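Local coordinates for protein peroxidase (Cellulomonas bogoriensis 69B4 = DSM 16987, PDB 6QZO) that binds heme b and probably acts as a peroxidase of the dye-decolorizing (DyP) type, oxidising its substrates with hydrogen peroxide, at residues P212-H217 with E302-R307. Numbering follows the deposited sequence.
With HEM (protoporphyrin IX containing Fe), chain I.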
# COMPACT_ATOMS: atom_id res chain seq x y z
N PRO A 212 -20.15 21.04 15.85
CA PRO A 212 -20.22 19.64 16.28
C PRO A 212 -21.58 18.99 16.00
O PRO A 212 -21.61 17.79 15.79
CB PRO A 212 -19.95 19.70 17.80
CG PRO A 212 -20.32 21.14 18.20
CD PRO A 212 -19.95 21.97 16.99
N ASP A 213 -22.67 19.77 15.96
CA ASP A 213 -24.05 19.27 15.76
C ASP A 213 -24.23 18.75 14.32
O ASP A 213 -25.24 18.03 14.08
CB ASP A 213 -25.09 20.34 16.09
CG ASP A 213 -25.03 21.55 15.17
OD1 ASP A 213 -23.97 22.23 15.16
OD2 ASP A 213 -26.03 21.78 14.46
N LEU A 214 -23.34 19.10 13.39
CA LEU A 214 -23.41 18.67 11.97
C LEU A 214 -22.63 17.37 11.75
O LEU A 214 -22.72 16.84 10.63
CB LEU A 214 -22.87 19.79 11.07
CG LEU A 214 -23.64 21.11 11.13
CD1 LEU A 214 -23.08 22.12 10.13
CD2 LEU A 214 -25.12 20.89 10.88
N LEU A 215 -21.92 16.88 12.76
CA LEU A 215 -21.14 15.62 12.70
C LEU A 215 -21.74 14.58 13.64
O LEU A 215 -21.97 13.42 13.21
CB LEU A 215 -19.69 15.94 13.11
CG LEU A 215 -18.76 14.74 13.23
CD1 LEU A 215 -18.67 14.03 11.89
CD2 LEU A 215 -17.39 15.16 13.72
N TRP A 216 -21.95 14.97 14.89
CA TRP A 216 -22.26 14.07 16.04
C TRP A 216 -23.78 14.06 16.29
O TRP A 216 -24.38 15.15 16.36
CB TRP A 216 -21.51 14.55 17.28
CG TRP A 216 -20.02 14.56 17.18
CD1 TRP A 216 -19.19 15.60 17.49
CD2 TRP A 216 -19.15 13.46 16.82
NE1 TRP A 216 -17.88 15.24 17.34
CE2 TRP A 216 -17.82 13.93 16.94
CE3 TRP A 216 -19.35 12.14 16.42
CZ2 TRP A 216 -16.72 13.13 16.66
CZ3 TRP A 216 -18.26 11.34 16.16
CH2 TRP A 216 -16.96 11.83 16.26
N HIS A 217 -24.36 12.86 16.41
CA HIS A 217 -25.74 12.62 16.89
C HIS A 217 -25.75 12.87 18.40
O HIS A 217 -24.88 12.31 19.09
CB HIS A 217 -26.17 11.20 16.50
CG HIS A 217 -27.63 10.90 16.64
ND1 HIS A 217 -28.19 10.42 17.82
CD2 HIS A 217 -28.62 10.94 15.72
CE1 HIS A 217 -29.47 10.20 17.62
NE2 HIS A 217 -29.77 10.52 16.35
N GLU A 302 -26.63 22.86 6.80
CA GLU A 302 -26.50 21.41 7.11
C GLU A 302 -25.89 20.64 5.93
O GLU A 302 -25.47 19.49 6.16
CB GLU A 302 -27.84 20.82 7.59
CG GLU A 302 -28.94 20.80 6.55
CD GLU A 302 -29.81 22.02 6.38
OE1 GLU A 302 -29.67 22.97 7.22
OE2 GLU A 302 -30.62 22.02 5.42
N GLU A 303 -25.78 21.25 4.75
CA GLU A 303 -25.27 20.59 3.51
C GLU A 303 -23.72 20.61 3.51
O GLU A 303 -23.12 21.10 2.54
CB GLU A 303 -25.84 21.27 2.27
CG GLU A 303 -27.32 21.05 2.10
CD GLU A 303 -27.87 21.63 0.80
OE1 GLU A 303 -27.12 22.40 0.16
OE2 GLU A 303 -29.02 21.29 0.42
N THR A 304 -23.12 20.02 4.54
CA THR A 304 -21.66 19.93 4.79
C THR A 304 -21.40 18.61 5.52
O THR A 304 -22.37 18.01 6.04
CB THR A 304 -21.17 21.17 5.53
OG1 THR A 304 -19.74 21.18 5.57
CG2 THR A 304 -21.72 21.26 6.93
N PHE A 305 -20.15 18.15 5.53
CA PHE A 305 -19.75 16.87 6.15
C PHE A 305 -18.22 16.87 6.30
O PHE A 305 -17.54 17.63 5.58
CB PHE A 305 -20.26 15.69 5.32
CG PHE A 305 -20.21 15.91 3.83
CD1 PHE A 305 -19.03 15.73 3.12
CD2 PHE A 305 -21.33 16.37 3.16
CE1 PHE A 305 -18.98 15.98 1.76
CE2 PHE A 305 -21.27 16.62 1.80
CZ PHE A 305 -20.10 16.42 1.10
N LEU A 306 -17.72 16.06 7.24
CA LEU A 306 -16.27 15.86 7.46
C LEU A 306 -15.76 14.89 6.39
O LEU A 306 -15.98 13.67 6.53
CB LEU A 306 -16.03 15.31 8.87
CG LEU A 306 -14.56 15.16 9.26
CD1 LEU A 306 -13.81 16.49 9.15
CD2 LEU A 306 -14.43 14.56 10.65
N ARG A 307 -15.11 15.43 5.37
CA ARG A 307 -14.37 14.60 4.39
C ARG A 307 -13.10 14.12 5.09
O ARG A 307 -12.46 14.94 5.77
CB ARG A 307 -14.08 15.39 3.11
CG ARG A 307 -15.33 15.71 2.32
CD ARG A 307 -15.01 16.60 1.13
NE ARG A 307 -14.58 17.92 1.55
CZ ARG A 307 -13.63 18.65 0.99
NH1 ARG A 307 -12.94 18.20 -0.04
NH2 ARG A 307 -13.37 19.86 1.45
CHA HEM I . -13.73 20.18 -2.53
CHB HEM I . -11.51 16.93 -5.30
CHC HEM I . -15.43 14.11 -5.11
CHD HEM I . -17.49 17.17 -2.00
C1A HEM I . -12.81 19.55 -3.32
C2A HEM I . -11.58 20.13 -3.76
C3A HEM I . -10.97 19.21 -4.55
C4A HEM I . -11.80 18.06 -4.58
CMA HEM I . -9.64 19.35 -5.27
CAA HEM I . -11.07 21.52 -3.45
CBA HEM I . -10.24 21.61 -2.18
CGA HEM I . -11.13 21.46 -0.99
O1A HEM I . -11.27 20.30 -0.52
O2A HEM I . -11.71 22.47 -0.50
C1B HEM I . -12.42 15.89 -5.48
C2B HEM I . -12.11 14.76 -6.29
C3B HEM I . -13.22 13.95 -6.25
C4B HEM I . -14.19 14.65 -5.40
CMB HEM I . -10.80 14.51 -7.03
CAB HEM I . -13.46 12.62 -6.83
CBB HEM I . -12.50 11.84 -7.34
C1C HEM I . -16.34 14.68 -4.24
C2C HEM I . -17.58 14.12 -3.94
C3C HEM I . -18.21 14.96 -3.06
C4C HEM I . -17.30 16.07 -2.82
CMC HEM I . -18.19 12.85 -4.46
CAC HEM I . -19.56 14.54 -2.59
CBC HEM I . -20.31 15.19 -1.75
C1D HEM I . -16.60 18.25 -1.91
C2D HEM I . -16.86 19.42 -1.05
C3D HEM I . -15.83 20.27 -1.21
C4D HEM I . -14.93 19.59 -2.16
CMD HEM I . -18.06 19.71 -0.16
CAD HEM I . -15.65 21.63 -0.53
CBD HEM I . -16.28 22.75 -1.38
CGD HEM I . -16.22 24.15 -0.78
O1D HEM I . -17.03 24.50 0.11
O2D HEM I . -15.38 25.00 -1.18
NA HEM I . -12.93 18.29 -3.84
NB HEM I . -13.65 15.79 -4.98
NC HEM I . -16.17 15.85 -3.58
ND HEM I . -15.43 18.41 -2.55
FE HEM I . -14.59 17.21 -3.74
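Leu214 presses its two methyls against the loop that leads into strand 306-314: its CD1 meets CG2 of Thr304 at 3.6 Å, the two side chains crossing at about a right angle, while its CD2 rests 4.0 Å from CA of Glu302. The leucine's CG stands anti to its carbonyl carbon (chi1 -62°), which sets the isobutyl end against the loop. Further along, Leu215 brings CD1 to 4.2 Å from CB of Leu306; its other methyl, CD2, lies over one face of the Trp216 ring, offset toward the rim. No hydrogen bond joins the two segments directly, but Gln338 NE2 bonds to the carbonyls of both Leu214 and Glu302. Within 212-217, Pro212 O accepts from the backbone N of both Leu215 and Trp216, closing the turn that presents the two leucines.

Beyond the leucine contacts, Phe305 and Arg307 reach the heme. The Phe305 ring approaches the vinyl carbon CBC obliquely and also meets Phe339. A bend at chi3 (-67°) brings the Arg307 guanidinium face-on to the porphyrin, C3D 3.5 Å above its plane, within reach of the propionate. NH1 and NH2 both donate to propionate oxygen O1A, at 2.7 and 2.9 Å, so one oxygen is gripped twice; Glu201 forms a salt bridge with NH1. A leucine in place of Arg307 would probably leave the heme propionate without this two-pronged grip and Glu201 without this salt bridge. Backbone bonding of Leu306 to Tyr331 ties strand 306-314, outermost in its antiparallel sheet within this chain, to its neighbour 323-332. In the heme pocket of this C-terminal ferredoxin-like domain, Arg307 and Glu201 are consistent with the distal arginine and acid of DyP-type peroxidases, across the heme from His292, the axial iron ligand.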